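Local coordinates for putative pachytene checkpoint protein 2 (PDB 4XGU), which binds and hydrolyses ATP as an AAA+ protein remodeler and probably plays a key role in chromosome recombination during meiosis, at residues B[139-143]-B[144-148]; B[363-366]-B[367-371]; B[380-383]-B[384-388]. One frame throughout, in Å; residues are numbered along the deposited sequence.

Interaction 1: B[139-143]-B[144-148]; sequences LIYDS and NLKNE. With ADP (adenosine-5'-diphosphate), chain H.
The phenol ring of Tyr141 is held between a methyl group and the adenine amino group, with a lysine chain at its edge. On one face Leu145 CD2 sits over the ring centre, 3.6 Å from the Tyr141 centroid and only 4° off the ring normal, which is good CH-pi geometry. On the opposite face ADP N6 lies toward the rim, 3.6 Å from Tyr141 CZ. The phenol and adenine planes are inclined by roughly 54°, so the amino group points at the ring and the two do not stack. The third neighbour comes at the edge: the aliphatic part of Lys146 crosses the tyrosine at about a right angle, its CG 3.6 Å from Tyr141 CD2. A bend in the lysine chain (chi3 62°) then turns the ammonium back to the loop, where NZ donates to Leu139 O at 3.0 Å; NZ is also hydrogen-bonded to Trp136 O and forms a salt bridge with Asp78. Tyr141 OH is hydrogen-bonded to Thr183 O, which fixes the far end of the ring beside the phosphate-binding loop. A leucine in place of Tyr141 would probably leave Thr183 O without this partner and the adenine amino group and Leu145 CD2 without the flat surface between them. Next to the ring, the backbone of Ile140 reads the base through two fairly straight bonds: its N donates to ADP N1 at 2.9 Å, and ADP N6 donates to Ile140 O at 2.8 Å. This paired recognition of N1 and N6 by one residue's main chain, in the loop leading into helix 145-161, is how the pocket of this AAA+ ATPase recognises the adenine edge, consistent with selection for adenine.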
loop_
_atom_site.group_PDB
_atom_site.type_symbol
_atom_site.label_atom_id
_atom_site.label_comp_id
_atom_site.label_asym_id
_atom_site.label_seq_id
_atom_site.Cartn_x
_atom_site.Cartn_y
_atom_site.Cartn_z
ATOM N N LEU B 139 -16.600 24.589 35.128
ATOM C CA LEU B 139 -15.370 24.045 34.573
ATOM C C LEU B 139 -14.201 24.403 35.485
ATOM O O LEU B 139 -13.981 25.577 35.794
ATOM C CB LEU B 139 -15.135 24.566 33.153
ATOM C CG LEU B 139 -16.052 23.967 32.084
ATOM C CD1 LEU B 139 -15.826 24.622 30.736
ATOM C CD2 LEU B 139 -15.835 22.473 31.991
ATOM N N ILE B 140 -13.456 23.387 35.915
ATOM C CA ILE B 140 -12.390 23.575 36.896
ATOM C C ILE B 140 -11.004 23.202 36.377
ATOM O O ILE B 140 -10.747 22.048 36.035
ATOM C CB ILE B 140 -12.649 22.751 38.164
ATOM C CG1 ILE B 140 -14.030 23.069 38.735
ATOM C CG2 ILE B 140 -11.563 23.011 39.191
ATOM C CD1 ILE B 140 -14.364 22.285 39.986
ATOM N N TYR B 141 -10.111 24.184 36.339
ATOM C CA TYR B 141 -8.734 23.954 35.927
ATOM C C TYR B 141 -7.777 24.660 36.877
ATOM O O TYR B 141 -8.158 25.612 37.559
ATOM C CB TYR B 141 -8.511 24.429 34.490
ATOM C CG TYR B 141 -9.315 23.662 33.461
ATOM C CD1 TYR B 141 -8.931 22.391 33.059
ATOM C CD2 TYR B 141 -10.456 24.212 32.888
ATOM C CE1 TYR B 141 -9.659 21.685 32.124
ATOM C CE2 TYR B 141 -11.191 23.514 31.949
ATOM C CZ TYR B 141 -10.788 22.251 31.570
ATOM O OH TYR B 141 -11.512 21.550 30.633
ATOM N N ASP B 142 -6.534 24.191 36.913
ATOM C CA ASP B 142 -5.541 24.708 37.846
ATOM C C ASP B 142 -4.466 25.520 37.124
ATOM O O ASP B 142 -3.539 26.040 37.743
ATOM C CB ASP B 142 -4.905 23.548 38.622
ATOM C CG ASP B 142 -3.993 24.017 39.739
ATOM O OD1 ASP B 142 -4.244 25.107 40.298
ATOM O OD2 ASP B 142 -3.025 23.292 40.055
ATOM N N SER B 143 -4.606 25.644 35.809
ATOM C CA SER B 143 -3.546 26.221 34.992
ATOM C C SER B 143 -3.887 27.589 34.416
ATOM O O SER B 143 -3.183 28.080 33.532
ATOM C CB SER B 143 -3.197 25.266 33.849
ATOM O OG SER B 143 -4.341 24.987 33.062
ATOM N N ASN B 144 -4.960 28.198 34.913
ATOM C CA ASN B 144 -5.463 29.458 34.364
ATOM C C ASN B 144 -5.788 29.321 32.875
ATOM O O ASN B 144 -5.777 30.299 32.128
ATOM C CB ASN B 144 -4.455 30.590 34.594
ATOM C CG ASN B 144 -5.119 31.951 34.689
ATOM O OD1 ASN B 144 -4.811 32.861 33.920
ATOM N ND2 ASN B 144 -6.044 32.094 35.633
ATOM N N LEU B 145 -6.087 28.091 32.468
ATOM C CA LEU B 145 -6.401 27.749 31.084
ATOM C C LEU B 145 -7.628 28.483 30.561
ATOM O O LEU B 145 -7.650 28.928 29.414
ATOM C CB LEU B 145 -6.616 26.238 30.964
ATOM C CG LEU B 145 -7.415 25.719 29.765
ATOM C CD1 LEU B 145 -6.623 25.859 28.476
ATOM C CD2 LEU B 145 -7.845 24.275 29.983
ATOM N N LYS B 146 -8.650 28.592 31.405
ATOM C CA LYS B 146 -9.902 29.233 31.019
ATOM C C LYS B 146 -9.667 30.684 30.636
ATOM O O LYS B 146 -10.190 31.158 29.627
ATOM C CB LYS B 146 -10.929 29.139 32.151
ATOM C CG LYS B 146 -11.375 27.715 32.463
ATOM C CD LYS B 146 -12.170 27.637 33.762
ATOM C CE LYS B 146 -13.442 28.463 33.689
ATOM N NZ LYS B 146 -14.175 28.469 34.991
ATOM N N ASN B 147 -8.868 31.386 31.432
ATOM C CA ASN B 147 -8.559 32.780 31.143
ATOM C C ASN B 147 -7.788 32.939 29.842
ATOM O O ASN B 147 -8.045 33.869 29.076
ATOM C CB ASN B 147 -7.767 33.406 32.292
ATOM C CG ASN B 147 -8.662 33.955 33.385
ATOM O OD1 ASN B 147 -9.803 34.346 33.132
ATOM N ND2 ASN B 147 -8.147 33.993 34.609
ATOM N N GLU B 148 -6.849 32.031 29.591
ATOM C CA GLU B 148 -5.990 32.133 28.414
ATOM C C GLU B 148 -6.786 31.964 27.125
ATOM O O GLU B 148 -6.639 32.749 26.188
ATOM C CB GLU B 148 -4.867 31.095 28.477
ATOM C CG GLU B 148 -3.942 31.258 29.671
ATOM C CD GLU B 148 -2.858 30.197 29.721
ATOM O OE1 GLU B 148 -2.214 30.053 30.782
ATOM O OE2 GLU B 148 -2.651 29.506 28.701
HETATM P PB ADP H . -14.279 15.949 26.154
HETATM O O1B ADP H . -12.901 15.974 26.766
HETATM O O2B ADP H . -14.580 17.144 25.283
HETATM O O3B ADP H . -14.663 14.622 25.535
HETATM P PA ADP H . -16.676 16.877 27.329
HETATM O O1A ADP H . -16.404 18.350 27.144
HETATM O O2A ADP H . -17.546 16.135 26.340
HETATM O O3A ADP H . -15.258 16.110 27.429
HETATM O "O5'" ADP H . -17.337 16.702 28.785
HETATM C "C5'" ADP H . -16.760 15.858 29.777
HETATM C "C4'" ADP H . -17.644 15.890 31.017
HETATM O "O4'" ADP H . -16.841 15.684 32.182
HETATM C "C3'" ADP H . -18.339 17.232 31.173
HETATM O "O3'" ADP H . -19.742 17.093 30.932
HETATM C "C2'" ADP H . -18.088 17.665 32.602
HETATM O "O2'" ADP H . -19.285 17.513 33.372
HETATM C "C1'" ADP H . -17.011 16.734 33.136
HETATM N N9 ADP H . -15.729 17.479 33.217
HETATM C C8 ADP H . -14.640 17.225 32.467
HETATM N N7 ADP H . -13.621 18.072 32.765
HETATM C C5 ADP H . -14.060 18.896 33.731
HETATM C C6 ADP H . -13.489 20.024 34.499
HETATM N N6 ADP H . -12.219 20.438 34.281
HETATM N N1 ADP H . -14.277 20.619 35.421
HETATM C C2 ADP H . -15.541 20.210 35.642
HETATM N N3 ADP H . -16.125 19.192 34.981
HETATM C C4 ADP H . -15.448 18.504 34.030
#

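Interaction 2: B[363-366]-B[367-371]; sequences APRN and EFTEI
Arg365 and Glu370 meet through the aliphatic arm of the arginine: Glu370 OE1 lies 3.2 Å from Arg365 CD but 3.9 Å from Arg365 NH1, so the salt bridge is a long one. The carboxylate oxygen approaches the guanidinium at its edge, in plane, and the two flat groups are only 20° apart. A bend in the glutamate (chi2 69°) brings OE1 back along the extended arginine, whose guanidinium also makes a cation-pi contact with Phe373. Beside this pair, Asn366 CB packs 3.3 Å from Thr369 OG1. Asn366 stands at the N-cap of helix 367-378, within the C-terminal lid region of the AAA+ module, yet its amide caps nothing: Asn366 ND2 turns back to Pro364 O, a weak bond of 3.2 Å at 122°. The first helical main-chain bond runs from Glu370 N to Asn366 O, though its modelled length is too short to be taken at face value. Farther out, Thr369 OG1 has a weak hydrogen bond to Gln356 N and the threonine touches Pro355, while Phe368 leads away to Leu405 and Pro406 at helix 405-420.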
loop_
_atom_site.group_PDB
_atom_site.type_symbol
_atom_site.label_atom_id
_atom_site.label_comp_id
_atom_site.label_asym_id
_atom_site.label_seq_id
_atom_site.Cartn_x
_atom_site.Cartn_y
_atom_site.Cartn_z
ATOM N N ALA B 363 -4.455 28.834 53.686
ATOM C CA ALA B 363 -5.250 28.636 54.892
ATOM C C ALA B 363 -4.898 27.301 55.539
ATOM O O ALA B 363 -4.485 26.368 54.852
ATOM C CB ALA B 363 -6.737 28.699 54.562
ATOM N N PRO B 364 -5.050 27.207 56.869
ATOM C CA PRO B 364 -4.792 25.931 57.542
ATOM C C PRO B 364 -5.742 24.846 57.052
ATOM O O PRO B 364 -6.956 24.971 57.219
ATOM C CB PRO B 364 -5.034 26.254 59.021
ATOM C CG PRO B 364 -5.905 27.464 59.013
ATOM C CD PRO B 364 -5.470 28.254 57.816
ATOM N N ARG B 365 -5.193 23.802 56.442
ATOM C CA ARG B 365 -6.015 22.727 55.905
ATOM C C ARG B 365 -6.755 21.996 57.011
ATOM O O ARG B 365 -6.145 21.324 57.844
ATOM C CB ARG B 365 -5.166 21.738 55.105
ATOM C CG ARG B 365 -4.726 22.260 53.752
ATOM C CD ARG B 365 -3.946 21.207 52.990
ATOM N NE ARG B 365 -3.374 21.737 51.759
ATOM C CZ ARG B 365 -2.603 21.039 50.932
ATOM N NH1 ARG B 365 -2.311 19.775 51.206
ATOM N NH2 ARG B 365 -2.124 21.605 49.831
ATOM N N ASN B 366 -8.075 22.149 57.015
ATOM C CA ASN B 366 -8.942 21.388 57.899
ATOM C C ASN B 366 -8.682 19.903 57.687
ATOM O O ASN B 366 -8.296 19.497 56.592
ATOM C CB ASN B 366 -10.414 21.719 57.634
ATOM C CG ASN B 366 -10.787 23.132 58.057
ATOM O OD1 ASN B 366 -11.721 23.329 58.832
ATOM N ND2 ASN B 366 -10.057 24.121 57.551
ATOM N N GLU B 367 -8.869 19.095 58.724
ATOM C CA GLU B 367 -8.630 17.664 58.585
ATOM C C GLU B 367 -9.584 17.089 57.545
ATOM O O GLU B 367 -9.182 16.283 56.712
ATOM C CB GLU B 367 -8.782 16.939 59.923
ATOM C CG GLU B 367 -7.942 15.669 60.026
ATOM C CD GLU B 367 -6.448 15.955 60.021
ATOM O OE1 GLU B 367 -6.029 16.945 60.659
ATOM O OE2 GLU B 367 -5.693 15.194 59.378
ATOM N N PHE B 368 -10.841 17.525 57.581
ATOM C CA PHE B 368 -11.809 17.139 56.558
ATOM C C PHE B 368 -11.365 17.630 55.187
ATOM O O PHE B 368 -11.502 16.923 54.189
ATOM C CB PHE B 368 -13.199 17.684 56.886
ATOM C CG PHE B 368 -14.044 16.737 57.685
ATOM C CD1 PHE B 368 -13.987 15.373 57.450
ATOM C CD2 PHE B 368 -14.891 17.208 58.675
ATOM C CE1 PHE B 368 -14.760 14.493 58.185
ATOM C CE2 PHE B 368 -15.667 16.336 59.415
ATOM C CZ PHE B 368 -15.602 14.975 59.169
ATOM N N THR B 369 -10.836 18.848 55.147
ATOM C CA THR B 369 -10.217 19.376 53.940
ATOM C C THR B 369 -9.026 18.501 53.565
ATOM O O THR B 369 -8.796 18.210 52.390
ATOM C CB THR B 369 -9.761 20.839 54.131
ATOM O OG1 THR B 369 -10.901 21.675 54.360
ATOM C CG2 THR B 369 -9.008 21.339 52.910
ATOM N N GLU B 370 -8.282 18.066 54.579
ATOM C CA GLU B 370 -7.103 17.231 54.376
ATOM C C GLU B 370 -7.477 15.801 53.982
ATOM O O GLU B 370 -6.858 15.216 53.091
ATOM C CB GLU B 370 -6.235 17.218 55.639
ATOM C CG GLU B 370 -4.946 16.418 55.508
ATOM C CD GLU B 370 -3.947 17.060 54.561
ATOM O OE1 GLU B 370 -4.031 18.287 54.343
ATOM O OE2 GLU B 370 -3.078 16.334 54.031
ATOM N N ILE B 371 -8.485 15.243 54.649
ATOM C CA ILE B 371 -8.943 13.889 54.345
ATOM C C ILE B 371 -9.458 13.811 52.911
ATOM O O ILE B 371 -9.178 12.850 52.193
ATOM C CB ILE B 371 -10.051 13.426 55.315
ATOM C CG1 ILE B 371 -9.499 13.272 56.731
ATOM C CG2 ILE B 371 -10.626 12.095 54.872
ATOM C CD1 ILE B 371 -10.568 13.046 57.774
#

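Interaction 3: B[380-383]-B[384-388]; sequences RGLS and GRAIS. With ADP (adenosine-5'-diphosphate), chain H.
The adenine of ADP has Gly384 on one face and Leu139 on the other, while Ile140 holds its N1 and N6 edge. Gly384 C stands 3.8 Å from ADP C8, almost straight above that atom, so the first peptide of helix 384-397 lies over the C8 side of the five-membered ring; across the plane, Leu139 CD2 lies over the six-membered ring, 4.2 Å from ADP N1. The closeness depends on the missing side chain, since a CB built on Gly384 would fall 2.7 Å from ADP N7. The same helix end continues onto the ribose: Arg385 CA comes 3.2 Å from ADP O4', and Ser388 OG is 3.5 Å from ADP C1'. Beyond CB the Arg385 chain runs out extended, and the residue packs on Asp311 of a second subunit.

Ser383 sets the helix start as its N-cap. With chi1 at 67°, OG is placed between the backbone N and the carbonyl carbon and accepts from Ala386 N at 3.2 Å, with an N-H...acceptor angle of 158°. The carbonyl of the same residue takes the next amide, Ile387 N, at 3.0 Å from Ser383 O. Just outside the cap, Leu382 CB lies 4.3 Å from Ile387 CG1 and also touches the Ala386 methyl; the Leu382-Ile387 pair has the spacing of a hydrophobic staple. Leu382 reaches on to helix 405-420, and Ile387 to helix 324-340, so the capped turn is fastened inside the lid. A lid helix opening with Gly-Arg against the nucleotide is consistent with the sensor 2 motif of AAA+ ATPases.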
loop_
_atom_site.group_PDB
_atom_site.type_symbol
_atom_site.label_atom_id
_atom_site.label_comp_id
_atom_site.label_asym_id
_atom_site.label_seq_id
_atom_site.Cartn_x
_atom_site.Cartn_y
_atom_site.Cartn_z
ATOM N N ARG B 380 -5.808 9.509 41.296
ATOM C CA ARG B 380 -4.911 10.065 40.289
ATOM C C ARG B 380 -5.240 9.603 38.870
ATOM O O ARG B 380 -5.107 10.371 37.917
ATOM C CB ARG B 380 -3.461 9.719 40.630
ATOM C CG ARG B 380 -2.900 10.550 41.772
ATOM C CD ARG B 380 -1.422 10.282 42.006
ATOM N NE ARG B 380 -0.825 11.315 42.850
ATOM C CZ ARG B 380 0.161 11.099 43.715
ATOM N NH1 ARG B 380 0.664 9.880 43.861
ATOM N NH2 ARG B 380 0.639 12.101 44.439
ATOM N N GLY B 381 -5.674 8.356 38.730
ATOM C CA GLY B 381 -5.967 7.800 37.420
ATOM C C GLY B 381 -7.265 8.285 36.796
ATOM O O GLY B 381 -7.409 8.288 35.574
ATOM N N LEU B 382 -8.209 8.700 37.638
ATOM C CA LEU B 382 -9.541 9.096 37.181
ATOM C C LEU B 382 -9.539 10.373 36.344
ATOM O O LEU B 382 -8.793 11.311 36.622
ATOM C CB LEU B 382 -10.472 9.277 38.380
ATOM C CG LEU B 382 -10.680 8.033 39.241
ATOM C CD1 LEU B 382 -11.652 8.322 40.370
ATOM C CD2 LEU B 382 -11.175 6.885 38.384
ATOM N N SER B 383 -10.389 10.401 35.321
ATOM C CA SER B 383 -10.526 11.572 34.463
ATOM C C SER B 383 -11.528 12.557 35.047
ATOM O O SER B 383 -12.209 12.252 36.024
ATOM C CB SER B 383 -10.957 11.165 33.054
ATOM O OG SER B 383 -12.273 10.636 33.060
ATOM N N GLY B 384 -11.616 13.737 34.438
ATOM C CA GLY B 384 -12.549 14.757 34.875
ATOM C C GLY B 384 -13.984 14.283 34.784
ATOM O O GLY B 384 -14.783 14.519 35.691
ATOM N N ARG B 385 -14.312 13.603 33.690
ATOM C CA ARG B 385 -15.651 13.057 33.513
ATOM C C ARG B 385 -15.934 11.999 34.567
ATOM O O ARG B 385 -17.016 11.968 35.143
ATOM C CB ARG B 385 -15.822 12.465 32.113
ATOM C CG ARG B 385 -17.242 12.011 31.808
ATOM C CD ARG B 385 -17.350 11.420 30.409
ATOM N NE ARG B 385 -18.740 11.203 30.015
ATOM C CZ ARG B 385 -19.414 10.078 30.235
ATOM N NH1 ARG B 385 -18.829 9.059 30.849
ATOM N NH2 ARG B 385 -20.676 9.973 29.843
ATOM N N ALA B 386 -14.945 11.147 34.826
ATOM C CA ALA B 386 -15.080 10.069 35.803
ATOM C C ALA B 386 -15.350 10.608 37.206
ATOM O O ALA B 386 -16.106 10.011 37.972
ATOM C CB ALA B 386 -13.831 9.193 35.803
ATOM N N ILE B 387 -14.731 11.737 37.535
ATOM C CA ILE B 387 -14.937 12.373 38.833
ATOM C C ILE B 387 -16.361 12.908 38.944
ATOM O O ILE B 387 -16.964 12.884 40.016
ATOM C CB ILE B 387 -13.931 13.515 39.064
ATOM C CG1 ILE B 387 -12.507 12.961 39.098
ATOM C CG2 ILE B 387 -14.227 14.246 40.359
ATOM C CD1 ILE B 387 -11.443 14.031 39.166
ATOM N N SER B 388 -16.899 13.377 37.821
ATOM C CA SER B 388 -18.283 13.834 37.768
ATOM C C SER B 388 -19.252 12.669 37.915
ATOM O O SER B 388 -20.385 12.848 38.359
ATOM C CB SER B 388 -18.555 14.574 36.458
ATOM O OG SER B 388 -17.782 15.754 36.373
HETATM P PB ADP H . -14.279 15.949 26.154
HETATM O O1B ADP H . -12.901 15.974 26.766
HETATM O O2B ADP H . -14.580 17.144 25.283
HETATM O O3B ADP H . -14.663 14.622 25.535
HETATM P PA ADP H . -16.676 16.877 27.329
HETATM O O1A ADP H . -16.404 18.350 27.144
HETATM O O2A ADP H . -17.546 16.135 26.340
HETATM O O3A ADP H . -15.258 16.110 27.429
HETATM O "O5'" ADP H . -17.337 16.702 28.785
HETATM C "C5'" ADP H . -16.760 15.858 29.777
HETATM C "C4'" ADP H . -17.644 15.890 31.017
HETATM O "O4'" ADP H . -16.841 15.684 32.182
HETATM C "C3'" ADP H . -18.339 17.232 31.173
HETATM O "O3'" ADP H . -19.742 17.093 30.932
HETATM C "C2'" ADP H . -18.088 17.665 32.602
HETATM O "O2'" ADP H . -19.285 17.513 33.372
HETATM C "C1'" ADP H . -17.011 16.734 33.136
HETATM N N9 ADP H . -15.729 17.479 33.217
HETATM C C8 ADP H . -14.640 17.225 32.467
HETATM N N7 ADP H . -13.621 18.072 32.765
HETATM C C5 ADP H . -14.060 18.896 33.731
HETATM C C6 ADP H . -13.489 20.024 34.499
HETATM N N6 ADP H . -12.219 20.438 34.281
HETATM N N1 ADP H . -14.277 20.619 35.421
HETATM C C2 ADP H . -15.541 20.210 35.642
HETATM N N3 ADP H . -16.125 19.192 34.981
HETATM C C4 ADP H . -15.448 18.504 34.030
#

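Interactions 1 and 3 flank the same ADP without touching each other: their centres are 17 Å apart and their nearest atoms about 8 Å, with the adenine bridging the interval. Residues 139-148 form the loop into helix 145-161 and its first turn, beside the P-loop, whereas residues 380-388 come from the lid, so the nucleotide is held between these two parts of the module. Interaction 2 takes no part in the pocket. It lies 23 Å from interaction 1 and 22 Å from interaction 3, centre to centre, and its nearest atoms stay about 10 Å from those of interaction 1 and about 11 Å from those of interaction 3. Its tie is sequential: it begins helix 367-378, which directly precedes helix 384-397.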